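Local atomic coordinates of particle-associated glycoside hydrolase (PDB entry 6C72), a protein that probably cleaves the capsular polysaccharide of Acinetobacter baumannii as the tailspike depolymerase of phage Fri1, opening the way for virus entry. Residues Glu331-Ser345 / Lys358-Asp371. Sequence-based numbering, arbitrary orientation. Where two conformers were deposited one is given.
With ZN (zinc ion), chain N.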
ATOM      1  N   GLU A 331      -0.609  27.052 -16.456  1.00 34.70           N
ATOM      2  CA  GLU A 331       0.487  26.118 -16.223  1.00 34.17           C
ATOM      3  C   GLU A 331      -0.109  24.751 -15.926  1.00 32.03           C
ATOM      4  O   GLU A 331      -0.773  24.584 -14.888  1.00 31.18           O
ATOM      5  CB  GLU A 331       1.377  26.573 -15.066  1.00 34.91           C
ATOM      6  CG  GLU A 331       2.579  25.680 -14.863  1.00 33.88           C
ATOM      7  CD  GLU A 331       3.447  26.108 -13.677  1.00 33.87           C
ATOM      8  OE1 GLU A 331       3.172  25.663 -12.537  1.00 32.72           O
ATOM      9  OE2 GLU A 331       4.396  26.897 -13.896  1.00 34.91           O
ATOM     10  N   PRO A 332       0.095  23.748 -16.787  1.00 35.96           N
ATOM     11  CA  PRO A 332      -0.622  22.475 -16.676  1.00 34.56           C
ATOM     12  C   PRO A 332      -0.038  21.510 -15.649  1.00 33.74           C
ATOM     13  O   PRO A 332       0.271  20.353 -15.942  1.00 33.51           O
ATOM     14  CB  PRO A 332      -0.510  21.913 -18.110  1.00 34.92           C
ATOM     15  CG  PRO A 332       0.808  22.442 -18.575  1.00 36.07           C
ATOM     16  CD  PRO A 332       0.962  23.808 -17.974  1.00 36.96           C
ATOM     17  N   THR A 333       0.105  21.992 -14.420  1.00 28.62           N
ATOM     18  CA  THR A 333       0.868  21.271 -13.412  1.00 28.04           C
ATOM     19  C   THR A 333      -0.028  20.710 -12.315  1.00 27.09           C
ATOM     20  O   THR A 333      -1.148  21.179 -12.088  1.00 26.94           O
ATOM     21  CB  THR A 333       1.952  22.159 -12.801  1.00 28.71           C
ATOM     22  OG1 THR A 333       1.403  23.452 -12.551  1.00 29.51           O
ATOM     23  CG2 THR A 333       3.133  22.293 -13.759  1.00 29.61           C
ATOM     24  N   VAL A 334       0.470  19.640 -11.718  1.00 24.03           N
ATOM     25  CA  VAL A 334      -0.057  19.000 -10.523  1.00 23.42           C
ATOM     26  C   VAL A 334       0.966  19.302  -9.438  1.00 23.45           C
ATOM     27  O   VAL A 334       2.063  18.721  -9.424  1.00 23.65           O
ATOM     28  CB  VAL A 334      -0.239  17.491 -10.745  1.00 23.48           C
ATOM     29  CG1 VAL A 334      -0.853  16.805  -9.542  1.00 23.19           C
ATOM     30  CG2 VAL A 334      -1.064  17.253 -12.011  1.00 23.75           C
ATOM     31  N   LEU A 335       0.652  20.264  -8.579  1.00 25.69           N
ATOM     32  CA  LEU A 335       1.623  20.825  -7.652  1.00 26.00           C
ATOM     33  C   LEU A 335       1.561  20.101  -6.316  1.00 25.54           C
ATOM     34  O   LEU A 335       0.478  19.816  -5.801  1.00 25.22           O
ATOM     35  CB  LEU A 335       1.371  22.316  -7.411  1.00 26.80           C
ATOM     36  CG  LEU A 335       1.404  23.310  -8.567  1.00 27.79           C
ATOM     37  CD1 LEU A 335       0.057  23.320  -9.274  1.00 27.73           C
ATOM     38  CD2 LEU A 335       1.780  24.711  -8.086  1.00 29.09           C
ATOM     39  N   VAL A 336       2.730  19.822  -5.754  1.00 23.37           N
ATOM     40  CA  VAL A 336       2.846  19.324  -4.392  1.00 23.41           C
ATOM     41  C   VAL A 336       3.687  20.326  -3.607  1.00 24.13           C
ATOM     42  O   VAL A 336       4.856  20.555  -3.938  1.00 24.63           O
ATOM     43  CB  VAL A 336       3.465  17.920  -4.343  1.00 23.27           C
ATOM     44  CG1 VAL A 336       3.680  17.497  -2.879  1.00 23.44           C
ATOM     45  CG2 VAL A 336       2.582  16.935  -5.072  1.00 22.69           C
ATOM     46  N   LYS A 337       3.096  20.936  -2.590  1.00 28.95           N
ATOM     47  CA  LYS A 337       3.815  21.887  -1.747  1.00 29.54           C
ATOM     48  C   LYS A 337       3.807  21.382  -0.313  1.00 29.36           C
ATOM     49  O   LYS A 337       2.776  21.432   0.365  1.00 29.36           O
ATOM     50  CB  LYS A 337       3.201  23.282  -1.830  1.00 30.28           C
ATOM     51  CG  LYS A 337       3.887  24.266  -0.910  1.00 30.98           C
ATOM     52  CD  LYS A 337       3.211  25.618  -0.930  1.00 31.90           C
ATOM     53  CE  LYS A 337       3.892  26.564   0.038  1.00 32.56           C
ATOM     54  NZ  LYS A 337       3.114  27.827   0.221  1.00 33.45           N
ATOM     55  N   GLU A 338       4.959  20.908   0.146  1.00 30.53           N
ATOM     56  CA  GLU A 338       5.126  20.569   1.548  1.00 30.52           C
ATOM     57  C   GLU A 338       5.288  21.857   2.341  1.00 31.14           C
ATOM     58  O   GLU A 338       6.074  22.730   1.961  1.00 31.63           O
ATOM     59  CB  GLU A 338       6.340  19.646   1.732  1.00 30.39           C
ATOM     60  CG  GLU A 338       6.517  19.087   3.147  1.00 30.36           C
ATOM     61  CD  GLU A 338       7.146  20.095   4.086  1.00 30.83           C
ATOM     62  OE1 GLU A 338       8.033  20.844   3.615  1.00 31.21           O
ATOM     63  OE2 GLU A 338       6.728  20.176   5.269  1.00 30.92           O
ATOM     64  N   GLN A 339       4.527  21.992   3.427  1.00 29.08           N
ATOM     65  CA  GLN A 339       4.665  23.156   4.302  1.00 29.72           C
ATOM     66  C   GLN A 339       4.264  22.774   5.716  1.00 29.68           C
ATOM     67  O   GLN A 339       3.098  22.437   5.950  1.00 29.58           O
ATOM     68  CB  GLN A 339       3.802  24.322   3.824  1.00 30.24           C
ATOM     69  CG  GLN A 339       3.741  25.493   4.814  1.00 30.93           C
ATOM     70  CD  GLN A 339       2.856  26.630   4.307  1.00 31.53           C
ATOM     71  OE1 GLN A 339       3.123  27.222   3.258  1.00 31.90           O
ATOM     72  NE2 GLN A 339       1.796  26.930   5.049  1.00 31.70           N
ATOM     73  N   ASN A 340       5.219  22.837   6.650  1.00 38.32           N
ATOM     74  CA  ASN A 340       4.936  22.654   8.072  1.00 38.39           C
ATOM     75  C   ASN A 340       4.270  21.308   8.361  1.00 37.95           C
ATOM     76  O   ASN A 340       3.448  21.196   9.276  1.00 38.05           O
ATOM     77  CB  ASN A 340       4.076  23.809   8.623  1.00 38.87           C
ATOM     78  CG  ASN A 340       4.757  25.190   8.484  1.00 39.51           C
ATOM     79  OD1 ASN A 340       5.979  25.313   8.573  1.00 39.71           O
ATOM     80  ND2 ASN A 340       3.958  26.225   8.304  1.00 39.93           N
ATOM     81  N   THR A 341       4.577  20.285   7.569  1.00 28.74           N
ATOM     82  CA  THR A 341       4.006  18.971   7.826  1.00 28.46           C
ATOM     83  C   THR A 341       4.697  18.336   9.029  1.00 28.48           C
ATOM     84  O   THR A 341       5.872  18.613   9.296  1.00 28.52           O
ATOM     85  CB  THR A 341       4.129  18.052   6.605  1.00 28.03           C
ATOM     86  OG1 THR A 341       5.509  17.725   6.359  1.00 27.86           O
ATOM     87  CG2 THR A 341       3.500  18.713   5.365  1.00 27.97           C
ATOM     88  N   PRO A 342       3.986  17.486   9.774  1.00 27.97           N
ATOM     89  CA  PRO A 342       4.563  16.942  11.018  1.00 28.03           C
ATOM     90  C   PRO A 342       5.833  16.130  10.813  1.00 28.43           C
ATOM     91  O   PRO A 342       6.719  16.161  11.680  1.00 29.29           O
ATOM     92  CB  PRO A 342       3.434  16.074  11.580  1.00 28.17           C
ATOM     93  CG  PRO A 342       2.548  15.761  10.373  1.00 28.10           C
ATOM     94  CD  PRO A 342       2.627  16.984   9.517  1.00 28.07           C
ATOM     95  N   THR A 343       5.960  15.396   9.712  1.00 27.31           N
ATOM     96  CA  THR A 343       7.166  14.602   9.502  1.00 27.77           C
ATOM     97  C   THR A 343       8.131  15.212   8.501  1.00 28.09           C
ATOM     98  O   THR A 343       9.258  14.723   8.380  1.00 28.68           O
ATOM     99  CB  THR A 343       6.821  13.182   9.043  1.00 27.21           C
ATOM    100  OG1 THR A 343       6.377  13.220   7.680  1.00 26.50           O
ATOM    101  CG2 THR A 343       5.761  12.553   9.945  1.00 26.91           C
ATOM    102  N   GLY A 344       7.765  16.287   7.830  1.00 30.58           N
ATOM    103  CA  GLY A 344       8.636  16.839   6.819  1.00 30.63           C
ATOM    104  C   GLY A 344       8.452  16.260   5.435  1.00 30.38           C
ATOM    105  O   GLY A 344       9.071  16.760   4.487  1.00 30.50           O
ATOM    106  N   SER A 345       7.620  15.222   5.290  1.00 27.15           N
ATOM    107  CA  SER A 345       7.233  14.692   4.001  1.00 26.98           C
ATOM    108  C   SER A 345       5.753  14.972   3.763  1.00 26.98           C
ATOM    109  O   SER A 345       4.949  14.878   4.698  1.00 27.08           O
ATOM    110  CB  SER A 345       7.494  13.183   3.916  1.00 26.82           C
ATOM    111  OG  SER A 345       6.944  12.622   2.741  1.00 26.77           O
ATOM    112  N   LYS A 358      -1.060  17.998 -21.535  1.00 29.43           N
ATOM    113  CA  LYS A 358       0.058  18.771 -21.019  1.00 28.77           C
ATOM    114  C   LYS A 358       0.379  18.470 -19.561  1.00 27.65           C
ATOM    115  O   LYS A 358       1.367  18.999 -19.042  1.00 27.13           O
ATOM    116  CB  LYS A 358      -0.237  20.262 -21.170  1.00 29.82           C
ATOM    117  CG  LYS A 358      -0.474  20.724 -22.576  1.00 31.18           C
ATOM    118  CD  LYS A 358       0.816  20.750 -23.350  1.00 31.11           C
ATOM    119  CE  LYS A 358       0.578  21.285 -24.747  1.00 32.77           C
ATOM    120  NZ  LYS A 358       1.862  21.453 -25.480  1.00 33.03           N
ATOM    121  N   ALA A 359      -0.382  17.596 -18.907  1.00 27.43           N
ATOM    122  CA  ALA A 359      -0.252  17.440 -17.460  1.00 26.74           C
ATOM    123  C   ALA A 359       1.127  16.918 -17.069  1.00 25.64           C
ATOM    124  O   ALA A 359       1.683  16.040 -17.729  1.00 25.32           O
ATOM    125  CB  ALA A 359      -1.327  16.498 -16.931  1.00 27.01           C
ATOM    126  N   THR A 360       1.670  17.463 -15.975  1.00 31.80           N
ATOM    127  CA  THR A 360       3.001  17.130 -15.478  1.00 31.63           C
ATOM    128  C   THR A 360       3.076  17.475 -13.993  1.00 30.99           C
ATOM    129  O   THR A 360       2.314  18.298 -13.495  1.00 31.15           O
ATOM    130  CB  THR A 360       4.086  17.871 -16.274  1.00 32.86           C
ATOM    131  OG1 THR A 360       5.385  17.488 -15.800  1.00 32.74           O
ATOM    132  CG2 THR A 360       3.909  19.381 -16.154  1.00 33.50           C
ATOM    133  N   ILE A 361       3.990  16.820 -13.282  1.00 23.68           N
ATOM    134  CA  ILE A 361       4.135  17.019 -11.844  1.00 23.70           C
ATOM    135  C   ILE A 361       5.055  18.202 -11.592  1.00 23.86           C
ATOM    136  O   ILE A 361       6.115  18.313 -12.224  1.00 23.63           O
ATOM    137  CB  ILE A 361       4.681  15.755 -11.169  1.00 23.22           C
ATOM    138  CG1 ILE A 361       3.679  14.609 -11.303  1.00 23.35           C
ATOM    139  CG2 ILE A 361       5.061  16.032  -9.718  1.00 23.41           C
ATOM    140  CD1 ILE A 361       4.243  13.294 -10.862  1.00 23.06           C
ATOM    141  N   ARG A 362       4.656  19.086 -10.670  1.00 24.47           N
ATOM    142  CA  ARG A 362       5.482  20.220 -10.269  1.00 25.24           C
ATOM    143  C   ARG A 362       5.864  20.109  -8.796  1.00 25.47           C
ATOM    144  O   ARG A 362       4.998  20.143  -7.910  1.00 25.71           O
ATOM    145  CB  ARG A 362       4.770  21.552 -10.523  1.00 26.13           C
ATOM    146  CG  ARG A 362       5.468  22.739  -9.833  1.00 27.26           C
ATOM    147  CD  ARG A 362       4.936  24.085 -10.293  1.00 27.71           C
ATOM    148  NE  ARG A 362       5.364  25.142  -9.383  1.00 28.68           N
ATOM    149  CZ  ARG A 362       4.956  26.412  -9.443  1.00 29.98           C
ATOM    150  NH1 ARG A 362       4.109  26.796 -10.383  1.00 30.46           N
ATOM    151  NH2 ARG A 362       5.395  27.299  -8.554  1.00 30.99           N
ATOM    152  N   ASN A 363       7.165  20.048  -8.533  1.00 26.54           N
ATOM    153  CA  ASN A 363       7.685  20.096  -7.175  1.00 27.01           C
ATOM    154  C   ASN A 363       7.635  21.541  -6.693  1.00 28.18           C
ATOM    155  O   ASN A 363       8.339  22.407  -7.217  1.00 28.27           O
ATOM    156  CB  ASN A 363       9.101  19.527  -7.152  1.00 26.08           C
ATOM    157  CG  ASN A 363       9.816  19.778  -5.834  1.00 26.36           C
ATOM    158  OD1 ASN A 363       9.176  20.002  -4.797  1.00 27.06           O
ATOM    159  ND2 ASN A 363      11.148  19.732  -5.859  1.00 25.92           N
ATOM    160  N   ASN A 364       6.798  21.817  -5.706  1.00 32.52           N
ATOM    161  CA  ASN A 364       6.719  23.166  -5.159  1.00 32.67           C
ATOM    162  C   ASN A 364       7.155  23.215  -3.695  1.00 32.52           C
ATOM    163  O   ASN A 364       6.660  24.035  -2.923  1.00 32.63           O
ATOM    164  CB  ASN A 364       5.311  23.725  -5.313  1.00 32.72           C
ATOM    165  CG  ASN A 364       5.295  25.232  -5.367  1.00 32.90           C
ATOM    166  OD1 ASN A 364       6.288  25.863  -5.749  1.00 33.02           O
ATOM    167  ND2 ASN A 364       4.175  25.828  -4.965  1.00 32.88           N
ATOM    168  N   CYS A 365       8.097  22.357  -3.312  1.00 28.92           N
ATOM    169  CA  CYS A 365       8.560  22.249  -1.930  1.00 29.38           C
ATOM    170  C   CYS A 365       9.800  23.121  -1.742  1.00 30.11           C
ATOM    171  O   CYS A 365      10.870  22.805  -2.269  1.00 29.55           O
ATOM    172  CB  CYS A 365       8.856  20.789  -1.588  1.00 28.75           C
ATOM    173  SG  CYS A 365       7.423  19.691  -1.801  1.00 28.96           S
ATOM    174  N   ALA A 366       9.661  24.204  -0.975  1.00 35.66           N
ATOM    175  CA  ALA A 366      10.775  25.123  -0.763  1.00 35.52           C
ATOM    176  C   ALA A 366      11.899  24.484   0.052  1.00 35.28           C
ATOM    177  O   ALA A 366      13.074  24.815  -0.148  1.00 35.05           O
ATOM    178  CB  ALA A 366      10.281  26.398  -0.069  1.00 35.81           C
ATOM    179  N   ASN A 367      11.560  23.592   0.976  0.52 39.11           N
ATOM    180  CA  ASN A 367      12.547  22.908   1.790  0.52 39.01           C
ATOM    181  C   ASN A 367      12.792  21.481   1.313  0.52 38.81           C
ATOM    182  O   ASN A 367      13.199  20.628   2.107  0.52 38.92           O
ATOM    183  CB  ASN A 367      12.114  22.929   3.257  0.52 39.39           C
ATOM    184  CG  ASN A 367      12.231  24.320   3.885  0.52 39.52           C
ATOM    185  OD1 ASN A 367      13.148  25.085   3.568  0.52 39.23           O
ATOM    186  ND2 ASN A 367      11.306  24.647   4.791  0.52 39.96           N
ATOM    187  N   GLY A 368      12.545  21.206   0.028  1.00 30.67           N
ATOM    188  CA  GLY A 368      12.768  19.889  -0.547  1.00 29.90           C
ATOM    189  C   GLY A 368      11.600  18.934  -0.398  1.00 30.24           C
ATOM    190  O   GLY A 368      10.920  18.934   0.630  1.00 30.74           O
ATOM    191  N   TRP A 369      11.376  18.088  -1.410  1.00 27.54           N
ATOM    192  CA  TRP A 369      10.287  17.113  -1.413  1.00 27.40           C
ATOM    193  C   TRP A 369      10.852  15.769  -0.948  1.00 27.47           C
ATOM    194  O   TRP A 369      11.611  15.122  -1.676  1.00 26.93           O
ATOM    195  CB  TRP A 369       9.671  17.019  -2.808  1.00 26.87           C
ATOM    196  CG  TRP A 369       8.453  16.113  -2.947  1.00 27.39           C
ATOM    197  CD1 TRP A 369       7.943  15.250  -2.014  1.00 28.01           C
ATOM    198  CD2 TRP A 369       7.609  15.991  -4.102  1.00 27.22           C
ATOM    199  NE1 TRP A 369       6.837  14.612  -2.516  1.00 28.10           N
ATOM    200  CE2 TRP A 369       6.614  15.048  -3.795  1.00 27.53           C
ATOM    201  CE3 TRP A 369       7.603  16.592  -5.370  1.00 26.06           C
ATOM    202  CZ2 TRP A 369       5.624  14.683  -4.710  1.00 26.26           C
ATOM    203  CZ3 TRP A 369       6.623  16.232  -6.275  1.00 25.23           C
ATOM    204  CH2 TRP A 369       5.642  15.291  -5.942  1.00 25.23           C
ATOM    205  N   LYS A 370      10.515  15.377   0.278  1.00 30.88           N
ATOM    206  CA  LYS A 370      10.992  14.131   0.862  1.00 31.24           C
ATOM    207  C   LYS A 370       9.998  13.008   0.571  1.00 31.65           C
ATOM    208  O   LYS A 370       8.784  13.188   0.720  1.00 31.80           O
ATOM    209  CB  LYS A 370      11.215  14.288   2.377  1.00 31.64           C
ATOM    210  CG  LYS A 370      11.697  12.994   3.074  1.00 32.14           C
ATOM    211  CD  LYS A 370      12.215  13.181   4.546  1.00 33.25           C
ATOM    212  CE  LYS A 370      11.084  13.602   5.515  1.00 34.05           C
ATOM    213  NZ  LYS A 370      11.479  13.652   6.966  1.00 35.89           N
ATOM    214  N   ASP A 371      10.523  11.862   0.127  1.00 30.46           N
ATOM    215  CA  ASP A 371       9.760  10.642  -0.152  1.00 30.88           C
ATOM    216  C   ASP A 371       8.648  10.872  -1.186  1.00 30.66           C
ATOM    217  O   ASP A 371       7.483  10.546  -0.972  1.00 30.63           O
ATOM    218  CB  ASP A 371       9.179  10.041   1.131  1.00 31.33           C
ATOM    219  CG  ASP A 371       8.867   8.549   0.982  1.00 31.62           C
ATOM    220  OD1 ASP A 371       9.489   7.881   0.106  1.00 31.63           O
ATOM    221  OD2 ASP A 371       7.951   8.059   1.682  1.00 31.79           O
TER
HETATM  222 ZN    ZN N 811       7.931   5.696   2.004  1.00 66.69          ZN
HETATM  223  O   HOH W   1       7.343  24.768   0.675  1.00 31.68           O
HETATM  224  O   HOH W   2       9.365  21.572   1.564  1.00 35.68           O
HETATM  225  O   HOH W   3       8.636  22.892   6.206  1.00 42.19           O
HETATM  226  O   HOH W   4       9.102  17.225   1.915  1.00 22.38           O
HETATM  227  O   HOH W   5       6.360   9.714   3.225  1.00 30.40           O
HETATM  228  O   HOH W   6       8.948   5.001   0.215  1.00 39.53           O
HETATM  229  O   HOH W   7       6.395   6.328   0.953  1.00 51.76           O
HETATM  230  O   HOH W   8       6.488   6.604   3.131  1.00 51.86           O
HETATM  231  O   HOH W   9       7.505   3.675   1.825  1.00 38.90           O
HETATM  232  O   HOH W  10       9.814   4.670   3.243  1.00 48.70           O
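R362 extends across from its strand to E331, the side chains meeting at about a right angle, and NH1 donates to the syn lone pair of OE1 at 2.6 Å in a salt bridge. The arginine chain is extended, with CG anti to the backbone N (chi1 167°), carrying the guanidinium to the carboxylate, their planes 67° apart. T333 OG1 donates to the anti lone pair of the same OE1, so two donors grip it while OE2 is bonded to T387, and L335 CD2 lies over one guanidinium face. On the opposite sheet face, V336 makes a CH-pi contact with W369, its CB 4.0 Å from the centroid of the six-membered ring. A parallel ladder joins the two strands: R362 N donates to V334 O (2.9 Å) and V336 N to R362 O (3.1 Å). Beyond the strands, E338 N donates to C365 SG (3.4 Å), and K370 NZ binds T343 O (2.8 Å) and G425 O of the second subunit. D371, whose OD2 binds zinc at 2.4 Å, ends this loop. Strands 333-336 and 360-363 are successive rungs of a right-handed parallel beta-helix: 300-302 pairs with the former from the preceding coil, and F322 and F350 pack against V334 inside.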